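D-isomer specific 2-hydroxyacid dehydrogenase NAD-binding (Xanthobacter autotrophicus, PDB 4XA8) probably acts as an oxidoreductase of the D-isomer specific 2-hydroxyacid dehydrogenase family, binding a nicotinamide adenine dinucleotide cofactor such as NADPH. Local coordinates at residues A9-Q20 with D34-V45; D21-H30 with A288-V298. All blocks are in the same frame, centred on the assembly; numbering follows the deposited sequence.

Contact 1 (A9-Q20 with D34-V45); sequences ALVFYSAVDIGQ and DVRIARAGDGHV
Strands 9-13 and 34-37 are the two parallel strands of a right-handed beta-alpha-beta crossover, and L10, V11 and F12 pair in register with V35, R36 and I37. L10 and F12 do the backbone work from strand 9-13: L10 N donates to D34 O and L10 O accepts from R36 N, each at 2.7 Å, then F12 N donates to R36 O and F12 O accepts from A38 N. On the face of A9 and V11, the methyl of A9 lies over one face of the R36 guanidinium, its CB 3.4 Å from R36 NE. D34 grips that group side-on in a salt bridge, NE and NH2 of R36 both reaching D34 OD2 from the same face of the carboxylate, the shorter bond being 2.8 Å from NH2; E51 and the D48 carbonyl hold the outer nitrogens. On the other face, L10 CD2 and V35 CG1 lie side by side at 3.9 Å. I37 extends CD1 against the start of the helix, 3.5 Å from G19 C; G19, with no side chain, lets I37 lie close over its backbone. Past the strands, Y13 has CG anti to the backbone N (chi1 -176°), which lays its ring along the 38-43 turn: R39 O sits at the ring edge, 3.3 Å from Y13 CE2, and G41 N donates a nearly straight bond (170°) to Y13 OH. A water accepts from S14 N and donates to A38 O, bridging the two segments beyond the strands. Strand 34-37 is an edge strand, within this chain, of a five-stranded parallel sheet; strand 52-57 flanks strand 9-13 on its other side, and helix 19-29 covers the face of L10, F12, V35 and I37.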
loop_
_atom_site.group_PDB
_atom_site.type_symbol
_atom_site.label_atom_id
_atom_site.label_comp_id
_atom_site.label_asym_id
_atom_site.label_seq_id
_atom_site.Cartn_x
_atom_site.Cartn_y
_atom_site.Cartn_z
ATOM N N ALA A 9 38.711 -10.987 12.792
ATOM C CA ALA A 9 37.371 -11.520 12.477
ATOM C C ALA A 9 36.261 -10.518 12.765
ATOM O O ALA A 9 36.386 -9.637 13.643
ATOM C CB ALA A 9 37.110 -12.809 13.254
ATOM N N LEU A 10 35.180 -10.635 11.998
ATOM C CA LEU A 10 33.952 -9.927 12.298
ATOM C C LEU A 10 32.948 -10.857 12.933
ATOM O O LEU A 10 32.717 -11.960 12.433
ATOM C CB LEU A 10 33.331 -9.366 11.016
ATOM C CG LEU A 10 32.064 -8.541 11.252
ATOM C CD1 LEU A 10 31.960 -7.407 10.239
ATOM C CD2 LEU A 10 30.830 -9.448 11.214
ATOM N N VAL A 11 32.322 -10.390 14.011
ATOM C CA VAL A 11 31.221 -11.100 14.658
ATOM C C VAL A 11 29.900 -10.364 14.399
ATOM O O VAL A 11 29.835 -9.143 14.530
ATOM C CB VAL A 11 31.431 -11.275 16.194
ATOM C CG1 VAL A 11 31.380 -9.941 16.933
ATOM C CG2 VAL A 11 30.363 -12.185 16.777
ATOM N N PHE A 12 28.877 -11.136 14.062
ATOM C CA PHE A 12 27.531 -10.654 13.796
ATOM C C PHE A 12 26.559 -11.104 14.889
ATOM O O PHE A 12 26.509 -12.318 15.249
ATOM C CB PHE A 12 27.030 -11.320 12.503
ATOM C CG PHE A 12 25.637 -10.915 12.097
ATOM C CD1 PHE A 12 24.532 -11.580 12.577
ATOM C CD2 PHE A 12 25.443 -9.859 11.209
ATOM C CE1 PHE A 12 23.245 -11.218 12.155
ATOM C CE2 PHE A 12 24.162 -9.480 10.820
ATOM C CZ PHE A 12 23.075 -10.186 11.284
ATOM N N TYR A 13 25.759 -10.163 15.383
ATOM C CA TYR A 13 24.652 -10.522 16.251
ATOM C C TYR A 13 23.379 -9.738 15.893
ATOM O O TYR A 13 23.352 -8.495 15.919
ATOM C CB TYR A 13 24.957 -10.310 17.750
ATOM C CG TYR A 13 23.811 -10.796 18.603
ATOM C CD1 TYR A 13 22.716 -9.979 18.847
ATOM C CD2 TYR A 13 23.787 -12.090 19.117
ATOM C CE1 TYR A 13 21.626 -10.425 19.579
ATOM C CE2 TYR A 13 22.705 -12.546 19.869
ATOM C CZ TYR A 13 21.625 -11.703 20.094
ATOM O OH TYR A 13 20.520 -12.117 20.824
ATOM N N SER A 14 22.305 -10.465 15.638
ATOM C CA SER A 14 20.979 -9.828 15.616
ATOM C C SER A 14 19.854 -10.864 15.746
ATOM O O SER A 14 19.914 -11.895 15.121
ATOM C CB SER A 14 20.793 -9.010 14.349
ATOM O OG SER A 14 19.452 -8.513 14.274
ATOM N N ALA A 15 18.847 -10.588 16.569
ATOM C CA ALA A 15 17.643 -11.463 16.629
ATOM C C ALA A 15 16.623 -11.107 15.545
ATOM O O ALA A 15 15.618 -11.826 15.383
ATOM C CB ALA A 15 16.996 -11.357 18.002
ATOM N N VAL A 16 16.865 -10.016 14.811
ATOM C CA VAL A 16 15.884 -9.499 13.837
ATOM C C VAL A 16 16.454 -9.420 12.402
ATOM O O VAL A 16 15.846 -8.824 11.535
ATOM C CB VAL A 16 15.237 -8.157 14.306
ATOM C CG1 VAL A 16 14.511 -8.334 15.620
ATOM C CG2 VAL A 16 16.275 -7.058 14.471
ATOM N N ASP A 17 17.610 -10.030 12.161
ATOM C CA ASP A 17 18.302 -9.986 10.864
ATOM C C ASP A 17 18.917 -11.356 10.621
ATOM O O ASP A 17 19.247 -12.062 11.558
ATOM C CB ASP A 17 19.418 -8.936 10.826
ATOM C CG ASP A 17 18.933 -7.502 11.079
ATOM O OD1 ASP A 17 18.600 -6.817 10.080
ATOM O OD2 ASP A 17 18.979 -7.045 12.255
ATOM N N ILE A 18 19.043 -11.745 9.363
ATOM C CA ILE A 18 19.521 -13.080 9.012
ATOM C C ILE A 18 21.043 -13.066 8.842
ATOM O O ILE A 18 21.568 -12.583 7.808
ATOM C CB ILE A 18 18.902 -13.590 7.700
ATOM C CG1 ILE A 18 17.360 -13.612 7.788
ATOM C CG2 ILE A 18 19.445 -14.990 7.393
ATOM C CD1 ILE A 18 16.639 -13.461 6.445
ATOM N N GLY A 19 21.730 -13.664 9.808
ATOM C CA GLY A 19 23.227 -13.695 9.823
ATOM C C GLY A 19 23.862 -14.168 8.535
ATOM O O GLY A 19 24.770 -13.525 7.998
ATOM N N GLN A 20 23.367 -15.271 7.999
ATOM C CA GLN A 20 23.932 -15.854 6.771
ATOM C C GLN A 20 23.945 -14.933 5.538
ATOM O O GLN A 20 24.893 -14.940 4.769
ATOM C CB GLN A 20 23.231 -17.180 6.430
ATOM C CG GLN A 20 23.967 -18.409 6.956
ATOM C CD GLN A 20 25.370 -18.587 6.334
ATOM O OE1 GLN A 20 25.577 -18.356 5.136
ATOM N NE2 GLN A 20 26.334 -18.979 7.157
ATOM N N ASP A 34 36.835 -13.133 7.781
ATOM C CA ASP A 34 36.321 -14.144 8.701
ATOM C C ASP A 34 35.112 -13.549 9.400
ATOM O O ASP A 34 35.242 -12.558 10.124
ATOM C CB ASP A 34 37.402 -14.483 9.733
ATOM C CG ASP A 34 37.031 -15.667 10.629
ATOM O OD1 ASP A 34 35.980 -16.313 10.417
ATOM O OD2 ASP A 34 37.828 -15.967 11.533
ATOM N N VAL A 35 33.956 -14.141 9.160
ATOM C CA VAL A 35 32.689 -13.636 9.646
ATOM C C VAL A 35 32.157 -14.754 10.493
ATOM O O VAL A 35 32.062 -15.905 10.035
ATOM C CB VAL A 35 31.660 -13.322 8.527
ATOM C CG1 VAL A 35 30.377 -12.738 9.120
ATOM C CG2 VAL A 35 32.215 -12.354 7.498
ATOM N N ARG A 36 31.839 -14.430 11.736
ATOM C CA ARG A 36 31.347 -15.395 12.667
ATOM C C ARG A 36 29.990 -14.921 13.152
ATOM O O ARG A 36 29.833 -13.778 13.629
ATOM C CB ARG A 36 32.316 -15.516 13.821
ATOM C CG ARG A 36 33.742 -15.793 13.380
ATOM C CD ARG A 36 34.684 -15.801 14.560
ATOM N NE ARG A 36 36.046 -15.954 14.094
ATOM C CZ ARG A 36 37.113 -16.021 14.882
ATOM N NH1 ARG A 36 37.000 -15.941 16.209
ATOM N NH2 ARG A 36 38.304 -16.175 14.329
ATOM N N ILE A 37 29.001 -15.802 13.010
ATOM C CA ILE A 37 27.621 -15.470 13.373
ATOM C C ILE A 37 27.403 -15.946 14.792
ATOM O O ILE A 37 27.508 -17.151 15.067
ATOM C CB ILE A 37 26.615 -16.124 12.411
ATOM C CG1 ILE A 37 26.844 -15.573 10.999
ATOM C CG2 ILE A 37 25.164 -15.830 12.824
ATOM C CD1 ILE A 37 26.192 -16.409 9.893
ATOM N N ALA A 38 27.133 -15.008 15.697
ATOM C CA ALA A 38 26.808 -15.348 17.074
ATOM C C ALA A 38 25.362 -15.743 17.108
ATOM O O ALA A 38 24.529 -15.118 16.429
ATOM C CB ALA A 38 27.024 -14.164 18.005
ATOM N N ARG A 39 25.072 -16.725 17.956
ATOM C CA ARG A 39 23.752 -17.332 18.105
ATOM C C ARG A 39 22.780 -16.395 18.818
ATOM O O ARG A 39 23.118 -15.837 19.862
ATOM C CB ARG A 39 23.948 -18.636 18.911
ATOM C CG ARG A 39 22.695 -19.347 19.285
ATOM C CD ARG A 39 22.999 -20.787 19.623
ATOM N NE ARG A 39 23.642 -20.917 20.931
ATOM C CZ ARG A 39 24.154 -22.057 21.385
ATOM N NH1 ARG A 39 24.112 -23.151 20.634
ATOM N NH2 ARG A 39 24.708 -22.120 22.588
ATOM N N ALA A 40 21.602 -16.187 18.241
ATOM C CA ALA A 40 20.560 -15.383 18.898
ATOM C C ALA A 40 20.310 -15.925 20.309
ATOM O O ALA A 40 20.338 -17.144 20.531
ATOM C CB ALA A 40 19.264 -15.374 18.092
ATOM N N GLY A 41 20.100 -15.018 21.262
ATOM C CA GLY A 41 19.789 -15.416 22.630
ATOM C C GLY A 41 21.023 -15.257 23.491
ATOM O O GLY A 41 21.198 -14.235 24.133
ATOM N N ASP A 42 21.908 -16.249 23.477
ATOM C CA ASP A 42 23.065 -16.225 24.372
ATOM C C ASP A 42 24.276 -15.580 23.705
ATOM O O ASP A 42 25.243 -15.219 24.378
ATOM C CB ASP A 42 23.383 -17.623 24.945
ATOM C CG ASP A 42 23.736 -18.672 23.874
ATOM O OD1 ASP A 42 23.724 -18.347 22.678
ATOM O OD2 ASP A 42 24.022 -19.844 24.241
ATOM N N GLY A 43 24.238 -15.429 22.386
ATOM C CA GLY A 43 25.388 -14.865 21.694
ATOM C C GLY A 43 26.594 -15.787 21.544
ATOM O O GLY A 43 27.690 -15.332 21.183
ATOM N N HIS A 44 26.410 -17.081 21.803
ATOM C CA HIS A 44 27.490 -18.029 21.616
ATOM C C HIS A 44 28.035 -17.956 20.201
ATOM O O HIS A 44 27.284 -18.027 19.230
ATOM C CB HIS A 44 27.072 -19.474 21.874
ATOM C CG HIS A 44 28.164 -20.441 21.551
ATOM N ND1 HIS A 44 29.433 -20.314 22.079
ATOM C CD2 HIS A 44 28.207 -21.512 20.716
ATOM C CE1 HIS A 44 30.202 -21.284 21.615
ATOM N NE2 HIS A 44 29.483 -22.031 20.792
ATOM N N VAL A 45 29.343 -17.839 20.096
ATOM C CA VAL A 45 30.008 -17.738 18.815
ATOM C C VAL A 45 31.215 -18.680 18.904
ATOM O O VAL A 45 31.889 -18.715 19.933
ATOM C CB VAL A 45 30.385 -16.264 18.512
ATOM C CG1 VAL A 45 31.343 -15.671 19.551
ATOM C CG2 VAL A 45 30.957 -16.120 17.112
HETATM O O HOH W 1 22.777 -13.399 15.245
#

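Contact 2 (D21-H30 with A288-V298); sequences DWKSALQAAH and AIPRTAAPQIV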
loop_
_atom_site.group_PDB
_atom_site.type_symbol
_atom_site.label_atom_id
_atom_site.label_comp_id
_atom_site.label_asym_id
_atom_site.label_seq_id
_atom_site.Cartn_x
_atom_site.Cartn_y
_atom_site.Cartn_z
ATOM N N ASP A 21 22.897 -14.142 5.353
ATOM C CA ASP A 21 22.828 -13.213 4.238
ATOM C C ASP A 21 23.894 -12.136 4.401
ATOM O O ASP A 21 24.452 -11.668 3.419
ATOM C CB ASP A 21 21.490 -12.500 4.213
ATOM C CG ASP A 21 20.353 -13.406 3.869
ATOM O OD1 ASP A 21 20.587 -14.518 3.346
ATOM O OD2 ASP A 21 19.206 -12.971 4.104
ATOM N N TRP A 22 24.137 -11.703 5.635
ATOM C CA TRP A 22 25.161 -10.707 5.876
ATOM C C TRP A 22 26.539 -11.303 5.665
ATOM O O TRP A 22 27.423 -10.635 5.155
ATOM C CB TRP A 22 25.037 -10.112 7.288
ATOM C CG TRP A 22 23.982 -9.109 7.364
ATOM C CD1 TRP A 22 22.647 -9.322 7.643
ATOM C CD2 TRP A 22 24.117 -7.713 7.074
ATOM N NE1 TRP A 22 21.961 -8.128 7.589
ATOM C CE2 TRP A 22 22.849 -7.128 7.246
ATOM C CE3 TRP A 22 25.186 -6.905 6.668
ATOM C CZ2 TRP A 22 22.628 -5.780 7.027
ATOM C CZ3 TRP A 22 24.959 -5.552 6.477
ATOM C CH2 TRP A 22 23.703 -5.010 6.689
ATOM N N LYS A 23 26.723 -12.553 6.075
ATOM C CA LYS A 23 27.998 -13.240 5.905
ATOM C C LYS A 23 28.342 -13.360 4.411
ATOM O O LYS A 23 29.471 -13.061 4.003
ATOM C CB LYS A 23 27.965 -14.611 6.578
ATOM C CG LYS A 23 29.249 -15.430 6.443
ATOM C CD LYS A 23 29.245 -16.650 7.357
ATOM C CE LYS A 23 30.567 -17.425 7.273
ATOM N NZ LYS A 23 30.751 -18.337 8.441
ATOM N N SER A 24 27.363 -13.759 3.608
ATOM C CA SER A 24 27.575 -13.902 2.168
ATOM C C SER A 24 27.970 -12.600 1.496
ATOM O O SER A 24 28.888 -12.561 0.682
ATOM C CB SER A 24 26.315 -14.413 1.507
ATOM O OG SER A 24 26.114 -15.738 1.933
ATOM N N ALA A 25 27.263 -11.543 1.858
ATOM C CA ALA A 25 27.500 -10.214 1.313
ATOM C C ALA A 25 28.875 -9.659 1.733
ATOM O O ALA A 25 29.627 -9.120 0.903
ATOM C CB ALA A 25 26.370 -9.260 1.754
ATOM N N LEU A 26 29.209 -9.815 3.004
ATOM C CA LEU A 26 30.505 -9.361 3.518
ATOM C C LEU A 26 31.687 -10.141 2.908
ATOM O O LEU A 26 32.676 -9.553 2.458
ATOM C CB LEU A 26 30.501 -9.464 5.035
ATOM C CG LEU A 26 29.663 -8.396 5.735
ATOM C CD1 LEU A 26 29.418 -8.870 7.162
ATOM C CD2 LEU A 26 30.363 -7.044 5.714
ATOM N N GLN A 27 31.556 -11.453 2.809
ATOM C CA GLN A 27 32.599 -12.266 2.182
ATOM C C GLN A 27 32.668 -12.117 0.659
ATOM O O GLN A 27 33.703 -12.384 0.095
ATOM C CB GLN A 27 32.453 -13.726 2.596
ATOM C CG GLN A 27 32.868 -13.910 4.044
ATOM C CD GLN A 27 32.687 -15.329 4.563
ATOM O OE1 GLN A 27 32.040 -16.171 3.938
ATOM N NE2 GLN A 27 33.240 -15.586 5.730
ATOM N N ALA A 28 31.584 -11.688 0.017
ATOM C CA ALA A 28 31.609 -11.323 -1.409
ATOM C C ALA A 28 32.442 -10.068 -1.609
ATOM O O ALA A 28 33.349 -10.038 -2.458
ATOM C CB ALA A 28 30.189 -11.131 -1.970
ATOM N N ALA A 29 32.124 -9.051 -0.816
ATOM C CA ALA A 29 32.816 -7.778 -0.796
ATOM C C ALA A 29 34.264 -7.850 -0.273
ATOM O O ALA A 29 35.095 -7.037 -0.684
ATOM C CB ALA A 29 32.026 -6.794 0.036
ATOM N N HIS A 30 34.573 -8.776 0.631
ATOM C CA HIS A 30 35.954 -8.949 1.120
ATOM C C HIS A 30 36.245 -10.448 1.241
ATOM O O HIS A 30 36.042 -11.031 2.320
ATOM C CB HIS A 30 36.141 -8.249 2.477
ATOM C CG HIS A 30 37.555 -8.232 2.982
ATOM N ND1 HIS A 30 38.508 -9.162 2.610
ATOM C CD2 HIS A 30 38.168 -7.410 3.873
ATOM C CE1 HIS A 30 39.651 -8.892 3.218
ATOM N NE2 HIS A 30 39.470 -7.838 3.993
ATOM N N ALA A 288 17.890 -3.098 7.084
ATOM C CA ALA A 288 19.181 -3.013 6.409
ATOM C C ALA A 288 19.411 -4.098 5.334
ATOM O O ALA A 288 19.104 -5.304 5.518
ATOM C CB ALA A 288 20.309 -3.024 7.431
ATOM N N ILE A 289 19.968 -3.663 4.217
ATOM C CA ILE A 289 20.130 -4.504 3.024
ATOM C C ILE A 289 21.575 -4.918 2.903
ATOM O O ILE A 289 22.449 -4.072 2.698
ATOM C CB ILE A 289 19.803 -3.769 1.707
ATOM C CG1 ILE A 289 18.423 -3.104 1.730
ATOM C CG2 ILE A 289 19.906 -4.739 0.513
ATOM C CD1 ILE A 289 17.293 -4.070 1.837
ATOM N N PRO A 290 21.850 -6.204 3.042
ATOM C CA PRO A 290 23.269 -6.646 3.101
ATOM C C PRO A 290 24.122 -6.238 1.886
ATOM O O PRO A 290 25.222 -5.748 2.048
ATOM C CB PRO A 290 23.137 -8.164 3.172
ATOM C CG PRO A 290 21.885 -8.355 3.950
ATOM C CD PRO A 290 20.933 -7.252 3.530
ATOM N N ARG A 291 23.572 -6.385 0.685
ATOM C CA ARG A 291 24.327 -6.140 -0.538
ATOM C C ARG A 291 24.778 -4.675 -0.612
ATOM O O ARG A 291 25.901 -4.388 -1.010
ATOM C CB ARG A 291 23.479 -6.535 -1.763
ATOM C CG ARG A 291 24.206 -6.516 -3.092
ATOM C CD ARG A 291 23.345 -7.105 -4.200
ATOM N NE ARG A 291 21.965 -6.627 -4.113
ATOM C CZ ARG A 291 21.546 -5.410 -4.466
ATOM N NH1 ARG A 291 22.388 -4.509 -4.970
ATOM N NH2 ARG A 291 20.254 -5.097 -4.335
ATOM N N THR A 292 23.920 -3.750 -0.204
ATOM C CA THR A 292 24.212 -2.337 -0.343
ATOM C C THR A 292 24.925 -1.762 0.870
ATOM O O THR A 292 25.594 -0.727 0.759
ATOM C CB THR A 292 22.934 -1.559 -0.696
ATOM O OG1 THR A 292 21.954 -1.682 0.329
ATOM C CG2 THR A 292 22.340 -2.115 -1.966
ATOM N N ALA A 293 24.832 -2.436 2.023
ATOM C CA ALA A 293 25.561 -1.981 3.236
ATOM C C ALA A 293 26.978 -2.598 3.420
ATOM O O ALA A 293 27.857 -1.994 4.017
ATOM C CB ALA A 293 24.682 -2.203 4.479
ATOM N N ALA A 294 27.211 -3.793 2.870
ATOM C CA ALA A 294 28.482 -4.522 3.079
ATOM C C ALA A 294 29.728 -3.749 2.666
ATOM O O ALA A 294 30.748 -3.828 3.357
ATOM C CB ALA A 294 28.449 -5.854 2.348
ATOM N N PRO A 295 29.670 -3.003 1.539
ATOM C CA PRO A 295 30.840 -2.249 1.084
ATOM C C PRO A 295 31.347 -1.220 2.066
ATOM O O PRO A 295 32.556 -1.185 2.310
ATOM C CB PRO A 295 30.344 -1.584 -0.209
ATOM C CG PRO A 295 29.347 -2.551 -0.729
ATOM C CD PRO A 295 28.623 -3.020 0.494
ATOM N N GLN A 296 30.451 -0.429 2.667
ATOM C CA GLN A 296 30.860 0.584 3.659
ATOM C C GLN A 296 31.395 -0.056 4.949
ATOM O O GLN A 296 32.285 0.509 5.586
ATOM C CB GLN A 296 29.763 1.639 3.940
ATOM C CG GLN A 296 28.569 1.142 4.762
ATOM C CD GLN A 296 27.357 2.085 4.791
ATOM O OE1 GLN A 296 26.908 2.481 5.858
ATOM N NE2 GLN A 296 26.804 2.415 3.612
ATOM N N ILE A 297 30.906 -1.247 5.308
ATOM C CA ILE A 297 31.471 -1.981 6.449
ATOM C C ILE A 297 32.924 -2.439 6.148
ATOM O O ILE A 297 33.859 -2.203 6.949
ATOM C CB ILE A 297 30.576 -3.180 6.836
ATOM C CG1 ILE A 297 29.184 -2.687 7.240
ATOM C CG2 ILE A 297 31.237 -3.993 7.937
ATOM C CD1 ILE A 297 28.113 -3.759 7.299
ATOM N N VAL A 298 33.110 -3.095 4.999
ATOM C CA VAL A 298 34.443 -3.506 4.545
ATOM C C VAL A 298 35.430 -2.327 4.456
ATOM O O VAL A 298 36.594 -2.447 4.872
ATOM C CB VAL A 298 34.349 -4.339 3.235
ATOM C CG1 VAL A 298 35.714 -4.445 2.536
ATOM C CG2 VAL A 298 33.784 -5.717 3.573
HETATM O O HOH W 2 19.062 -7.340 7.419
#
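W22 sets CG anti to its carbonyl carbon (chi1 -79°) and turns the indole plane about square to its CA-CB-CG plane (chi2 88°), which presents one ring face to P290. There P290 CG makes a CH-pi contact over the face, 3.6 Å from the centroid of the five-membered ring. A288 CB meets CZ2 of W22 at the edge, 3.6 Å away, while A293 CB and I297 CD1 touch the six-membered ring at CH2 and CZ3, the latter at 3.7 Å. W22 NE1 donates to a water, 3.0 Å away, which in turn donates to A288 O, so the indole N-H is satisfied within the interface. With W22 cut back to an alanine, P290, A288, A293 and I297 would probably lose their common packing surface and the water its N-H donor. The contact joins helix 19-29, the crossover helix of the first beta-alpha-beta unit, to helix 290-306 near the C-terminus; over 21-29 and 290-298 the axes cross at -52° and approach to 8.6 Å. The small A25 and A294 are consistent with this close approach: A25 CB meets P290 CB and, at 4.0 Å, A294 CB. Further along, L26 CD2 touches I297 CG2 at 3.9 Å, the two side chains crossing at about a right angle. At the end of helix 19-29, V298 CG2 fits against H30 CB (3.6 Å) and A29 CB. Beside P290, the carboxylate of D21 bonds H138 of the second subunit, and R291 makes a salt bridge to E144 of that subunit.

Helix 19-29 belongs to both contacts: contact 1 takes in its first two residues, contact 2 the rest, and their centres lie 14 Å apart. F12 of contact 1 meets the indole of W22 from contact 2, with F12 CE2 3.5 Å from W22 CG and the ring planes inclined at about 35°. On another side of the helix, K23 donates to V35 O, tying it back to strand 34-37. Contact 1 lies away from the cofactor sites, whereas contact 2 comes closer: the side chain of A288 is about 8 Å from that of S286, which binds NADPH in a known structure of this protein, though none is bound to this chain here. Both contacts also touch the second subunit.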